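Local coordinates for aldehyde dehydrogenase (Anabaena variabilis, PDB 4H7N), which probably oxidises aldehydes to carboxylic acids using NAD+, as other members of the aldehyde dehydrogenase family do, at residues 10-13 against 14-17; 78-81 against 82-86; 259-262 against 263-266; 297-300 against 301-304; 338-342 against 343-347. All coordinates share one frame; numbering follows the deposited sequence.

Interaction 1: 10-13 against 14-17; sequences VRNP and RTGK
Asn12 meets the next turn of chain with its side-chain amide and with both of its backbone polar atoms. Its OD1 accepts two backbone N-H groups. Arg14 N lies 2.8 Å from Asn12 OD1, in the carbonyl plane, while Thr15 N approaches Asn12 OD1 at 3.1 Å from well above that plane. CG stands anti to the backbone N of Asn12 (chi1 180°), which swings the amide over the bend so that OD1 can serve both donors. On the backbone, Gly16 N gives a short bond of 2.7 Å to Asn12 O, and Asn12 N reaches Lys17 O at 2.8 Å, nearly straight at 168°. The Thr15 side chain crosses that of Asn12 at a slant, its OG1 3.4 Å from Asn12 CB. The same OG1 takes the N-H of Lys17 at 3.2 Å, forming an ST turn inside the return half of the loop. Gly16 sits at backbone angles where a CB would jam against the carbonyl oxygen before it, and Arg11 runs out extended alongside it. A water in the plane of the Arg11 guanidinium, 2.6 Å from Arg11 NE, accepts from it and donates to Gly16 O.

Further out, Asp19 holds Asn12 ND2, which helps fix the amide's rotation. Arg14 bends away to put NH1 on Ala296 O and Gly79 O, and Arg167 holds Arg11 O. The whole is an Asx turn followed by an ST turn, closing the loop between antiparallel strands 8-11 and 18-22: the connection of a beta hairpin.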
loop_
_atom_site.group_PDB
_atom_site.type_symbol
_atom_site.label_atom_id
_atom_site.label_comp_id
_atom_site.label_asym_id
_atom_site.label_seq_id
_atom_site.Cartn_x
_atom_site.Cartn_y
_atom_site.Cartn_z
ATOM N N VAL A 10 -28.276 7.167 -21.039
ATOM C CA VAL A 10 -27.117 6.326 -21.316
ATOM C C VAL A 10 -27.218 5.908 -22.763
ATOM O O VAL A 10 -28.254 5.370 -23.196
ATOM C CB VAL A 10 -27.060 5.119 -20.377
ATOM C CG1 VAL A 10 -25.898 4.189 -20.718
ATOM C CG2 VAL A 10 -26.976 5.549 -18.928
ATOM N N ARG A 11 -26.159 6.195 -23.517
ATOM C CA ARG A 11 -26.075 5.867 -24.928
ATOM C C ARG A 11 -25.841 4.369 -25.167
ATOM O O ARG A 11 -25.105 3.692 -24.442
ATOM C CB ARG A 11 -24.971 6.743 -25.538
ATOM C CG ARG A 11 -24.559 6.426 -26.953
ATOM C CD ARG A 11 -23.590 7.477 -27.463
ATOM N NE ARG A 11 -23.135 7.222 -28.810
ATOM C CZ ARG A 11 -22.259 6.271 -29.153
ATOM N NH1 ARG A 11 -21.723 5.464 -28.252
ATOM N NH2 ARG A 11 -21.911 6.113 -30.406
ATOM N N ASN A 12 -26.530 3.850 -26.156
ATOM C CA ASN A 12 -26.311 2.522 -26.681
ATOM C C ASN A 12 -25.187 2.624 -27.709
ATOM O O ASN A 12 -25.273 3.399 -28.669
ATOM C CB ASN A 12 -27.592 2.047 -27.349
ATOM C CG ASN A 12 -27.487 0.661 -27.944
ATOM O OD1 ASN A 12 -26.573 0.321 -28.661
ATOM N ND2 ASN A 12 -28.530 -0.104 -27.727
ATOM N N PRO A 13 -24.120 1.864 -27.498
ATOM C CA PRO A 13 -22.943 1.965 -28.361
ATOM C C PRO A 13 -23.129 1.408 -29.791
ATOM O O PRO A 13 -22.379 1.765 -30.674
ATOM C CB PRO A 13 -21.901 1.162 -27.593
ATOM C CG PRO A 13 -22.689 0.130 -26.895
ATOM C CD PRO A 13 -23.911 0.889 -26.414
ATOM N N ARG A 14 -24.117 0.549 -30.012
ATOM C CA ARG A 14 -24.405 0.046 -31.359
ATOM C C ARG A 14 -25.255 1.026 -32.151
ATOM O O ARG A 14 -25.003 1.264 -33.335
ATOM C CB ARG A 14 -25.109 -1.313 -31.322
ATOM C CG ARG A 14 -24.244 -2.423 -30.790
ATOM C CD ARG A 14 -24.834 -3.828 -30.994
ATOM N NE ARG A 14 -24.977 -4.067 -32.387
ATOM C CZ ARG A 14 -24.066 -4.601 -33.187
ATOM N NH1 ARG A 14 -22.919 -5.101 -32.754
ATOM N NH2 ARG A 14 -24.341 -4.657 -34.457
ATOM N N THR A 15 -26.280 1.580 -31.509
ATOM C CA THR A 15 -27.245 2.417 -32.186
ATOM C C THR A 15 -27.020 3.900 -32.027
ATOM O O THR A 15 -27.534 4.671 -32.804
ATOM C CB THR A 15 -28.695 2.147 -31.746
ATOM O OG1 THR A 15 -28.911 2.614 -30.414
ATOM C CG2 THR A 15 -29.096 0.691 -31.898
ATOM N N GLY A 16 -26.277 4.318 -31.016
ATOM C CA GLY A 16 -26.067 5.722 -30.822
ATOM C C GLY A 16 -27.235 6.425 -30.155
ATOM O O GLY A 16 -27.174 7.645 -29.947
ATOM N N LYS A 17 -28.292 5.692 -29.815
ATOM C CA LYS A 17 -29.465 6.314 -29.180
ATOM C C LYS A 17 -29.446 6.087 -27.695
ATOM O O LYS A 17 -28.796 5.144 -27.197
ATOM C CB LYS A 17 -30.762 5.695 -29.673
ATOM C CG LYS A 17 -30.986 5.788 -31.147
ATOM C CD LYS A 17 -32.252 4.996 -31.482
ATOM C CE LYS A 17 -33.103 5.719 -32.499
ATOM N NZ LYS A 17 -32.290 5.872 -33.735
HETATM O O HOH W 1 -24.571 8.898 -30.243
#

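Interaction 2: 78-81 against 82-86; sequences TGRL and SITVL
The Arg80 guanidinium lies between two methyl groups: Ile83 CG2 stands 3.5 Å above its plane over the centre of one face, and Thr78 CG2 occupies the opposite face at the same height. Thr84 approaches the edge, with CB in the plane and OG1 accepting from Arg80 NH2 at 2.9 Å, only 9° out of the guanidinium plane. That hydroxyl works in both directions, since Thr84 OG1 also donates to Arg80 O at 2.8 Å, tilted from the carbonyl plane. The backbone and the side-chain tip of Arg80 are thus tied to one atom, and the chain must fold over itself to allow it: CG is tucked between the backbone N and the carbonyl carbon (chi1 41°), and a second bend follows at chi2 (66°).

The setting is the tight link between helices 67-78 and 82-106. Gly79, with positive phi, breaks away from the first helix, and Val85 N bonds to Leu81 O at 2.9 Å, the i to i+4 pattern at the start of the second. Leu81 CD1 rests 4.1 Å from Val85 CG2 across that opening turn, while its side chain also touches Thr71 and Val75 of the preceding helix.

Glu87 forms a salt bridge with Arg80 NH2, while Arg80 NH1 bonds to Asn261 OD1, carrying the contact from this link to the loop after helix 247-259. A leucine in place of Arg80 would probably leave Glu87 without its positive mate and deprive Asn261 OD1 and Thr84 OG1 of a donor.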
loop_
_atom_site.group_PDB
_atom_site.type_symbol
_atom_site.label_atom_id
_atom_site.label_comp_id
_atom_site.label_asym_id
_atom_site.label_seq_id
_atom_site.Cartn_x
_atom_site.Cartn_y
_atom_site.Cartn_z
ATOM N N THR A 78 -22.007 -3.322 -24.268
ATOM C CA THR A 78 -20.721 -3.420 -24.985
ATOM C C THR A 78 -20.820 -3.535 -26.469
ATOM O O THR A 78 -19.853 -3.286 -27.178
ATOM C CB THR A 78 -19.887 -4.623 -24.513
ATOM O OG1 THR A 78 -20.554 -5.880 -24.775
ATOM C CG2 THR A 78 -19.576 -4.518 -22.990
ATOM N N GLY A 79 -21.996 -3.913 -26.957
ATOM C CA GLY A 79 -22.180 -4.092 -28.382
ATOM C C GLY A 79 -21.618 -5.361 -29.002
ATOM O O GLY A 79 -21.531 -5.472 -30.229
ATOM N N ARG A 80 -21.150 -6.293 -28.173
ATOM C CA ARG A 80 -20.558 -7.501 -28.686
ATOM C C ARG A 80 -20.972 -8.716 -27.883
ATOM O O ARG A 80 -21.316 -8.599 -26.699
ATOM C CB ARG A 80 -19.000 -7.392 -28.790
ATOM C CG ARG A 80 -18.243 -6.701 -27.652
ATOM C CD ARG A 80 -18.286 -7.427 -26.329
ATOM N NE ARG A 80 -17.343 -6.819 -25.379
ATOM C CZ ARG A 80 -17.311 -7.019 -24.069
ATOM N NH1 ARG A 80 -16.347 -6.431 -23.358
ATOM N NH2 ARG A 80 -18.189 -7.814 -23.440
ATOM N N LEU A 81 -20.913 -9.872 -28.544
ATOM C CA LEU A 81 -21.310 -11.141 -27.939
ATOM C C LEU A 81 -20.161 -12.033 -27.464
ATOM O O LEU A 81 -20.143 -12.419 -26.307
ATOM C CB LEU A 81 -22.214 -11.931 -28.903
ATOM C CG LEU A 81 -22.782 -13.261 -28.395
ATOM C CD1 LEU A 81 -23.488 -13.126 -27.053
ATOM C CD2 LEU A 81 -23.741 -13.861 -29.439
ATOM N N SER A 82 -19.228 -12.421 -28.331
ATOM C CA SER A 82 -18.305 -13.487 -27.940
ATOM C C SER A 82 -17.426 -13.058 -26.765
ATOM O O SER A 82 -17.218 -13.843 -25.825
ATOM C CB SER A 82 -17.513 -14.010 -29.131
ATOM O OG SER A 82 -16.760 -12.962 -29.699
ATOM N N ILE A 83 -16.994 -11.804 -26.727
ATOM C CA ILE A 83 -16.249 -11.310 -25.552
ATOM C C ILE A 83 -17.190 -11.152 -24.348
ATOM O O ILE A 83 -16.771 -11.290 -23.204
ATOM C CB ILE A 83 -15.454 -10.002 -25.837
ATOM C CG1 ILE A 83 -14.434 -10.167 -26.974
ATOM C CG2 ILE A 83 -14.751 -9.484 -24.616
ATOM C CD1 ILE A 83 -13.805 -11.539 -27.123
ATOM N N THR A 84 -18.480 -10.968 -24.578
ATOM C CA THR A 84 -19.429 -10.996 -23.456
ATOM C C THR A 84 -19.472 -12.357 -22.782
ATOM O O THR A 84 -19.445 -12.462 -21.540
ATOM C CB THR A 84 -20.825 -10.504 -23.910
ATOM O OG1 THR A 84 -20.781 -9.081 -24.041
ATOM C CG2 THR A 84 -21.864 -10.830 -22.909
ATOM N N VAL A 85 -19.556 -13.401 -23.588
ATOM C CA VAL A 85 -19.550 -14.771 -23.058
ATOM C C VAL A 85 -18.269 -15.008 -22.225
ATOM O O VAL A 85 -18.311 -15.531 -21.130
ATOM C CB VAL A 85 -19.646 -15.813 -24.168
ATOM C CG1 VAL A 85 -19.672 -17.214 -23.578
ATOM C CG2 VAL A 85 -20.902 -15.572 -25.015
ATOM N N LEU A 86 -17.137 -14.573 -22.728
ATOM C CA LEU A 86 -15.883 -14.753 -21.987
ATOM C C LEU A 86 -15.848 -13.963 -20.706
ATOM O O LEU A 86 -15.363 -14.462 -19.684
ATOM C CB LEU A 86 -14.675 -14.393 -22.859
ATOM C CG LEU A 86 -14.600 -15.058 -24.248
ATOM C CD1 LEU A 86 -13.207 -14.805 -24.832
ATOM C CD2 LEU A 86 -14.915 -16.563 -24.262
#

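Interaction 3: 259-262 against 263-266; sequences VVNT and GQSC
Asn261 and Gln264 are tied together by three hydrogen bonds, two of them from the side-chain amides. Gln264 NE2 reaches Asn261 O at 2.9 Å, nearly straight (167°), with the oxygen in the plane of the glutamine amide. In return Asn261 ND2 gives a bond of 2.9 Å to Gln264 O, and the two amide planes stand 38° apart. Gln264 OE1 faces a different partner, accepting from Ile309 N.

The third bond is backbone to backbone: Gln264 N meets Asn261 O at 3.1 Å, from the face of the carbonyl plane opposite to NE2. Gly263 N points to Val260 O at 3.0 Å, with a weak second approach to Val259 O. Asn261, Thr262 and Gly263 all have positive phi, so the chain coils left-handed here, and a CB on Gly263 would clash with Thr262 O. Gln264 then centres an inverse gamma turn.

For packing, the Thr262 side chain lies alongside that of Gln264, Thr262 CB 3.6 Å from Gln264 NE2. With an alanine at Gln264, Asn261 O is likely to lose one of its two donors and Ile309 N its side-chain acceptor.

This is the Asn-Thr-Gly-Gln-Ser-Cys sequence familiar from aldehyde dehydrogenases, in the loop leaving helix 247-259 toward strand 269-275. Asn137 bonds to both Asn261 and Gln264, Gly306 accepts from Thr262, and Ile83 of helix 82-106 packs against Val260 and Asn261.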
loop_
_atom_site.group_PDB
_atom_site.type_symbol
_atom_site.label_atom_id
_atom_site.label_comp_id
_atom_site.label_asym_id
_atom_site.label_seq_id
_atom_site.Cartn_x
_atom_site.Cartn_y
_atom_site.Cartn_z
ATOM N N VAL A 259 -6.158 -6.062 -30.686
ATOM C CA VAL A 259 -7.487 -5.734 -31.134
ATOM C C VAL A 259 -8.638 -6.448 -30.439
ATOM O O VAL A 259 -9.792 -6.119 -30.700
ATOM C CB VAL A 259 -7.626 -5.830 -32.672
ATOM C CG1 VAL A 259 -6.472 -5.112 -33.346
ATOM C CG2 VAL A 259 -7.737 -7.272 -33.117
ATOM N N VAL A 260 -8.358 -7.385 -29.531
ATOM C CA VAL A 260 -9.409 -8.002 -28.754
ATOM C C VAL A 260 -10.105 -6.876 -27.991
ATOM O O VAL A 260 -9.482 -5.915 -27.569
ATOM C CB VAL A 260 -8.893 -9.138 -27.824
ATOM C CG1 VAL A 260 -7.979 -8.581 -26.750
ATOM C CG2 VAL A 260 -10.060 -9.882 -27.214
ATOM N N ASN A 261 -11.420 -6.966 -27.938
ATOM C CA ASN A 261 -12.292 -5.934 -27.389
ATOM C C ASN A 261 -12.112 -4.621 -28.147
ATOM O O ASN A 261 -12.243 -3.541 -27.579
ATOM C CB ASN A 261 -12.033 -5.721 -25.881
ATOM C CG ASN A 261 -13.278 -5.195 -25.145
ATOM O OD1 ASN A 261 -14.387 -5.617 -25.426
ATOM N ND2 ASN A 261 -13.091 -4.248 -24.255
ATOM N N THR A 262 -11.768 -4.711 -29.423
ATOM C CA THR A 262 -11.510 -3.509 -30.270
ATOM C C THR A 262 -10.377 -2.642 -29.669
ATOM O O THR A 262 -10.317 -1.417 -29.866
ATOM C CB THR A 262 -12.781 -2.683 -30.483
ATOM O OG1 THR A 262 -13.870 -3.553 -30.838
ATOM C CG2 THR A 262 -12.623 -1.699 -31.629
ATOM N N GLY A 263 -9.484 -3.294 -28.939
ATOM C CA GLY A 263 -8.341 -2.582 -28.358
ATOM C C GLY A 263 -8.640 -1.769 -27.118
ATOM O O GLY A 263 -7.762 -1.069 -26.624
ATOM N N GLN A 264 -9.849 -1.921 -26.578
ATOM C CA GLN A 264 -10.332 -1.147 -25.442
ATOM C C GLN A 264 -9.971 -1.901 -24.165
ATOM O O GLN A 264 -10.797 -2.577 -23.567
ATOM C CB GLN A 264 -11.862 -0.931 -25.547
ATOM C CG GLN A 264 -12.245 -0.194 -26.818
ATOM C CD GLN A 264 -13.731 -0.215 -27.091
ATOM O OE1 GLN A 264 -14.393 0.827 -27.031
ATOM N NE2 GLN A 264 -14.278 -1.412 -27.411
ATOM N N SER A 265 -8.708 -1.752 -23.753
ATOM C CA SER A 265 -8.164 -2.510 -22.670
ATOM C C SER A 265 -6.855 -1.869 -22.248
ATOM O O SER A 265 -6.010 -1.542 -23.099
ATOM C CB SER A 265 -7.910 -3.937 -23.066
ATOM O OG SER A 265 -7.340 -4.667 -22.048
ATOM N N CYS A 266 -6.678 -1.794 -20.922
ATOM C CA CYS A 266 -5.394 -1.395 -20.278
ATOM C C CYS A 266 -4.234 -2.277 -20.789
ATOM O O CYS A 266 -3.107 -1.811 -20.898
ATOM C CB CYS A 266 -5.524 -1.528 -18.727
ATOM S SG CYS A 266 -6.677 -0.288 -18.084
#

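Interaction 4: 297-300 against 301-304; sequences YPLV and EDGA
A type I beta turn runs from Leu299 to Asp302, with Asp302 N bonded to Leu299 O at 2.9 Å and nearly straight (165°), the donor standing well above the carbonyl plane. The aspartate side chain closes the turn a second time. Its OD2 accepts the N-H of Leu299 at 2.8 Å, so Leu299 and Asp302 exchange a backbone and a side-chain bond. Leu299 N meets OD2 from above the carboxylate, 47° out of its plane. The Asp302 CG lies beside its own backbone N, anti to the carbonyl carbon (chi1 -67°), which turns the acid back over the entry to the turn.

OD2 also lies against carbon: Pro298 CD is 3.1 Å from Asp302 OD2, the proline ring and the acid crossing at about a right angle, and Leu299 CB approaches OD2 at 3.4 Å. The peptide bond before Pro298 is cis, which is consistent with the proline folding back so that its CB lies over one face of the Tyr297 ring, 4.2 Å above the plane. Glu301 bends back at its second torsion, and its OE1 comes to 3.5 Å from Leu299 CB.

The turn lies at the surface, in the long connection from helix 279-292 to helix 311-326. Val300 touches Arg14, in the loop after strand 8-11, and Leu81, just before helix 82-106; farther along, Ala304 packs on Phe472 of the second subunit.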
loop_
_atom_site.group_PDB
_atom_site.type_symbol
_atom_site.label_atom_id
_atom_site.label_comp_id
_atom_site.label_asym_id
_atom_site.label_seq_id
_atom_site.Cartn_x
_atom_site.Cartn_y
_atom_site.Cartn_z
ATOM N N TYR A 297 -21.172 -6.079 -37.387
ATOM C CA TYR A 297 -22.077 -5.173 -38.013
ATOM C C TYR A 297 -22.506 -5.830 -39.325
ATOM O O TYR A 297 -21.664 -6.326 -40.054
ATOM C CB TYR A 297 -21.360 -3.867 -38.315
ATOM C CG TYR A 297 -22.310 -2.901 -38.935
ATOM C CD1 TYR A 297 -23.261 -2.267 -38.159
ATOM C CD2 TYR A 297 -22.323 -2.687 -40.323
ATOM C CE1 TYR A 297 -24.186 -1.407 -38.717
ATOM C CE2 TYR A 297 -23.253 -1.825 -40.898
ATOM C CZ TYR A 297 -24.183 -1.194 -40.085
ATOM O OH TYR A 297 -25.106 -0.330 -40.607
ATOM N N PRO A 298 -23.795 -5.803 -39.645
ATOM C CA PRO A 298 -24.913 -5.129 -38.967
ATOM C C PRO A 298 -25.424 -5.816 -37.736
ATOM O O PRO A 298 -26.027 -5.164 -36.945
ATOM C CB PRO A 298 -26.025 -5.126 -40.046
ATOM C CG PRO A 298 -25.668 -6.253 -40.957
ATOM C CD PRO A 298 -24.172 -6.254 -41.011
ATOM N N LEU A 299 -25.193 -7.117 -37.581
ATOM C CA LEU A 299 -25.634 -7.862 -36.391
ATOM C C LEU A 299 -24.458 -8.276 -35.523
ATOM O O LEU A 299 -23.337 -8.433 -35.997
ATOM C CB LEU A 299 -26.383 -9.131 -36.810
ATOM C CG LEU A 299 -27.456 -8.920 -37.879
ATOM C CD1 LEU A 299 -28.009 -10.264 -38.284
ATOM C CD2 LEU A 299 -28.549 -8.009 -37.335
ATOM N N VAL A 300 -24.742 -8.500 -34.247
ATOM C CA VAL A 300 -23.709 -8.852 -33.273
ATOM C C VAL A 300 -22.989 -10.138 -33.660
ATOM O O VAL A 300 -21.814 -10.298 -33.384
ATOM C CB VAL A 300 -24.281 -8.991 -31.832
ATOM C CG1 VAL A 300 -23.165 -9.297 -30.845
ATOM C CG2 VAL A 300 -24.914 -7.694 -31.380
ATOM N N GLU A 301 -23.694 -11.042 -34.323
ATOM C CA GLU A 301 -23.118 -12.296 -34.799
ATOM C C GLU A 301 -22.196 -12.122 -36.009
ATOM O O GLU A 301 -21.536 -13.066 -36.395
ATOM C CB GLU A 301 -24.255 -13.272 -35.231
ATOM C CG GLU A 301 -25.225 -13.703 -34.116
ATOM C CD GLU A 301 -26.174 -12.599 -33.577
ATOM O OE1 GLU A 301 -26.572 -11.643 -34.324
ATOM O OE2 GLU A 301 -26.515 -12.702 -32.365
ATOM N N ASP A 302 -22.192 -10.976 -36.677
ATOM C CA ASP A 302 -21.480 -10.892 -37.955
ATOM C C ASP A 302 -19.948 -10.776 -37.824
ATOM O O ASP A 302 -19.256 -10.668 -38.835
ATOM C CB ASP A 302 -22.021 -9.725 -38.795
ATOM C CG ASP A 302 -23.452 -9.950 -39.246
ATOM O OD1 ASP A 302 -23.839 -11.128 -39.373
ATOM O OD2 ASP A 302 -24.208 -8.969 -39.458
ATOM N N GLY A 303 -19.400 -10.776 -36.614
ATOM C CA GLY A 303 -17.958 -10.559 -36.515
ATOM C C GLY A 303 -17.439 -10.428 -35.107
ATOM O O GLY A 303 -18.198 -10.306 -34.145
ATOM N N ALA A 304 -16.127 -10.466 -34.997
ATOM C CA ALA A 304 -15.456 -10.460 -33.715
ATOM C C ALA A 304 -15.264 -9.039 -33.148
ATOM O O ALA A 304 -15.109 -8.859 -31.941
ATOM C CB ALA A 304 -14.093 -11.144 -33.865
#

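Interaction 5: 338-342 against 343-347; sequences EELGG and GWWCR
Strands 338-340 and 343-345 form a two-stranded antiparallel hairpin, joined by a type I' beta turn from Leu340 to Gly343, in which Glu338 N and Trp345 N pair with Trp345 O and Glu338 O at 2.9 and 2.8 Å. Leu340 O gathers two donors: Gly343 N at 3.0 Å, from well above the carbonyl plane, and the indole Trp345 NE1, also at 3.0 Å. The NE1 bond thus fixes the rotation of the Trp345 indole, and Leu340 CD1 lies over the face of its five-membered ring in a CH-pi contact. On the other face of the hairpin Glu339 CB sits over the six-membered ring of Trp344, 4.2 Å from its centroid, while Trp344 NE1 bonds to Glu311. Glu339 bends at chi2 (-93°), letting OE2 accept from Gly342 N at 2.9 Å. From the first strand, Glu338 OE2 reaches past the pairing to Arg347 NH1 in a salt bridge of 3.0 Å, one oxygen meeting one nitrogen, with the planes 64° apart rather than side by side as in a two-pronged pair.

Polar and aromatic bonding thus meet at the turn: one carbonyl takes both the closing N-H and the indole, and a carboxylate satisfies the N-H of Gly342.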
loop_
_atom_site.group_PDB
_atom_site.type_symbol
_atom_site.label_atom_id
_atom_site.label_comp_id
_atom_site.label_asym_id
_atom_site.label_seq_id
_atom_site.Cartn_x
_atom_site.Cartn_y
_atom_site.Cartn_z
ATOM N N GLU A 338 -15.518 5.386 -38.157
ATOM C CA GLU A 338 -16.731 5.694 -38.945
ATOM C C GLU A 338 -17.997 5.345 -38.192
ATOM O O GLU A 338 -17.994 4.462 -37.297
ATOM C CB GLU A 338 -16.703 4.982 -40.281
ATOM C CG GLU A 338 -16.226 3.543 -40.190
ATOM C CD GLU A 338 -16.213 2.837 -41.539
ATOM O OE1 GLU A 338 -16.694 3.445 -42.509
ATOM O OE2 GLU A 338 -15.740 1.676 -41.616
ATOM N N GLU A 339 -19.051 6.071 -38.525
ATOM C CA GLU A 339 -20.388 5.838 -38.017
ATOM C C GLU A 339 -21.102 4.809 -38.895
ATOM O O GLU A 339 -21.095 4.901 -40.117
ATOM C CB GLU A 339 -21.173 7.169 -37.905
ATOM C CG GLU A 339 -22.632 7.019 -37.435
ATOM C CD GLU A 339 -23.655 6.886 -38.585
ATOM O OE1 GLU A 339 -23.777 7.838 -39.380
ATOM O OE2 GLU A 339 -24.351 5.853 -38.705
ATOM N N LEU A 340 -21.654 3.776 -38.263
ATOM C CA LEU A 340 -22.439 2.772 -38.954
ATOM C C LEU A 340 -23.597 2.364 -38.046
ATOM O O LEU A 340 -23.397 1.971 -36.862
ATOM C CB LEU A 340 -21.602 1.560 -39.309
ATOM C CG LEU A 340 -20.365 1.764 -40.195
ATOM C CD1 LEU A 340 -19.490 0.535 -40.046
ATOM C CD2 LEU A 340 -20.758 2.001 -41.659
ATOM N N GLY A 341 -24.812 2.506 -38.578
ATOM C CA GLY A 341 -26.042 2.239 -37.819
ATOM C C GLY A 341 -26.178 3.098 -36.580
ATOM O O GLY A 341 -26.909 2.751 -35.645
ATOM N N GLY A 342 -25.501 4.238 -36.573
ATOM C CA GLY A 342 -25.538 5.147 -35.442
ATOM C C GLY A 342 -24.424 4.935 -34.431
ATOM O O GLY A 342 -24.248 5.746 -33.518
ATOM N N GLY A 343 -23.691 3.836 -34.554
ATOM C CA GLY A 343 -22.543 3.547 -33.687
ATOM C C GLY A 343 -21.210 3.968 -34.286
ATOM O O GLY A 343 -21.127 4.216 -35.473
ATOM N N TRP A 344 -20.169 4.041 -33.463
ATOM C CA TRP A 344 -18.821 4.335 -33.945
ATOM C C TRP A 344 -18.018 3.034 -33.996
ATOM O O TRP A 344 -18.071 2.215 -33.072
ATOM C CB TRP A 344 -18.080 5.304 -33.008
ATOM C CG TRP A 344 -18.553 6.728 -33.055
ATOM C CD1 TRP A 344 -19.166 7.419 -32.050
ATOM C CD2 TRP A 344 -18.434 7.639 -34.156
ATOM N NE1 TRP A 344 -19.450 8.691 -32.461
ATOM C CE2 TRP A 344 -19.014 8.859 -33.748
ATOM C CE3 TRP A 344 -17.898 7.537 -35.454
ATOM C CZ2 TRP A 344 -19.073 9.986 -34.581
ATOM C CZ3 TRP A 344 -17.960 8.633 -36.289
ATOM C CH2 TRP A 344 -18.548 9.858 -35.847
ATOM N N TRP A 345 -17.218 2.917 -35.041
ATOM C CA TRP A 345 -16.452 1.732 -35.354
ATOM C C TRP A 345 -15.069 2.080 -35.901
ATOM O O TRP A 345 -14.860 3.147 -36.496
ATOM C CB TRP A 345 -17.181 0.896 -36.405
ATOM C CG TRP A 345 -18.584 0.594 -36.067
ATOM C CD1 TRP A 345 -19.660 1.410 -36.236
ATOM C CD2 TRP A 345 -19.086 -0.626 -35.526
ATOM N NE1 TRP A 345 -20.809 0.785 -35.812
ATOM C CE2 TRP A 345 -20.487 -0.471 -35.380
ATOM C CE3 TRP A 345 -18.497 -1.840 -35.164
ATOM C CZ2 TRP A 345 -21.293 -1.465 -34.882
ATOM C CZ3 TRP A 345 -19.312 -2.843 -34.685
ATOM C CH2 TRP A 345 -20.701 -2.641 -34.541
ATOM N N CYS A 346 -14.127 1.178 -35.656
ATOM C CA CYS A 346 -12.796 1.227 -36.269
ATOM C C CYS A 346 -12.343 -0.201 -36.496
ATOM O O CYS A 346 -12.402 -1.050 -35.585
ATOM C CB CYS A 346 -11.777 1.923 -35.366
ATOM S SG CYS A 346 -10.187 2.267 -36.218
ATOM N N ARG A 347 -11.838 -0.448 -37.681
ATOM C CA ARG A 347 -11.292 -1.755 -37.981
ATOM C C ARG A 347 -9.849 -1.858 -37.512
ATOM O O ARG A 347 -9.162 -0.850 -37.345
ATOM C CB ARG A 347 -11.335 -2.054 -39.481
ATOM C CG ARG A 347 -12.720 -2.245 -40.045
ATOM C CD ARG A 347 -12.663 -2.476 -41.549
ATOM N NE ARG A 347 -13.895 -3.146 -41.952
ATOM C CZ ARG A 347 -15.030 -2.537 -42.275
ATOM N NH1 ARG A 347 -15.120 -1.204 -42.295
ATOM N NH2 ARG A 347 -16.086 -3.275 -42.592
#

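The five contacts follow one another along the chain, each closing before the next opens, yet they gather in one region of the fold, their centres 11 to 19 Å apart. Arg14 of interaction 1 is shared most widely, touching interactions 2, 4 and 5. The two hairpins also meet directly, Arg11 of interaction 1 packing on Trp344 of interaction 5, and Tyr297 of interaction 4 lies on that second hairpin. Interaction 3, the most buried, reaches interaction 5 where Thr262 comes near Cys346. Loops and turns belonging to two hairpins and to the ends of helices 67-78, 82-106 and 247-259 thereby come together, joining parts far apart in sequence.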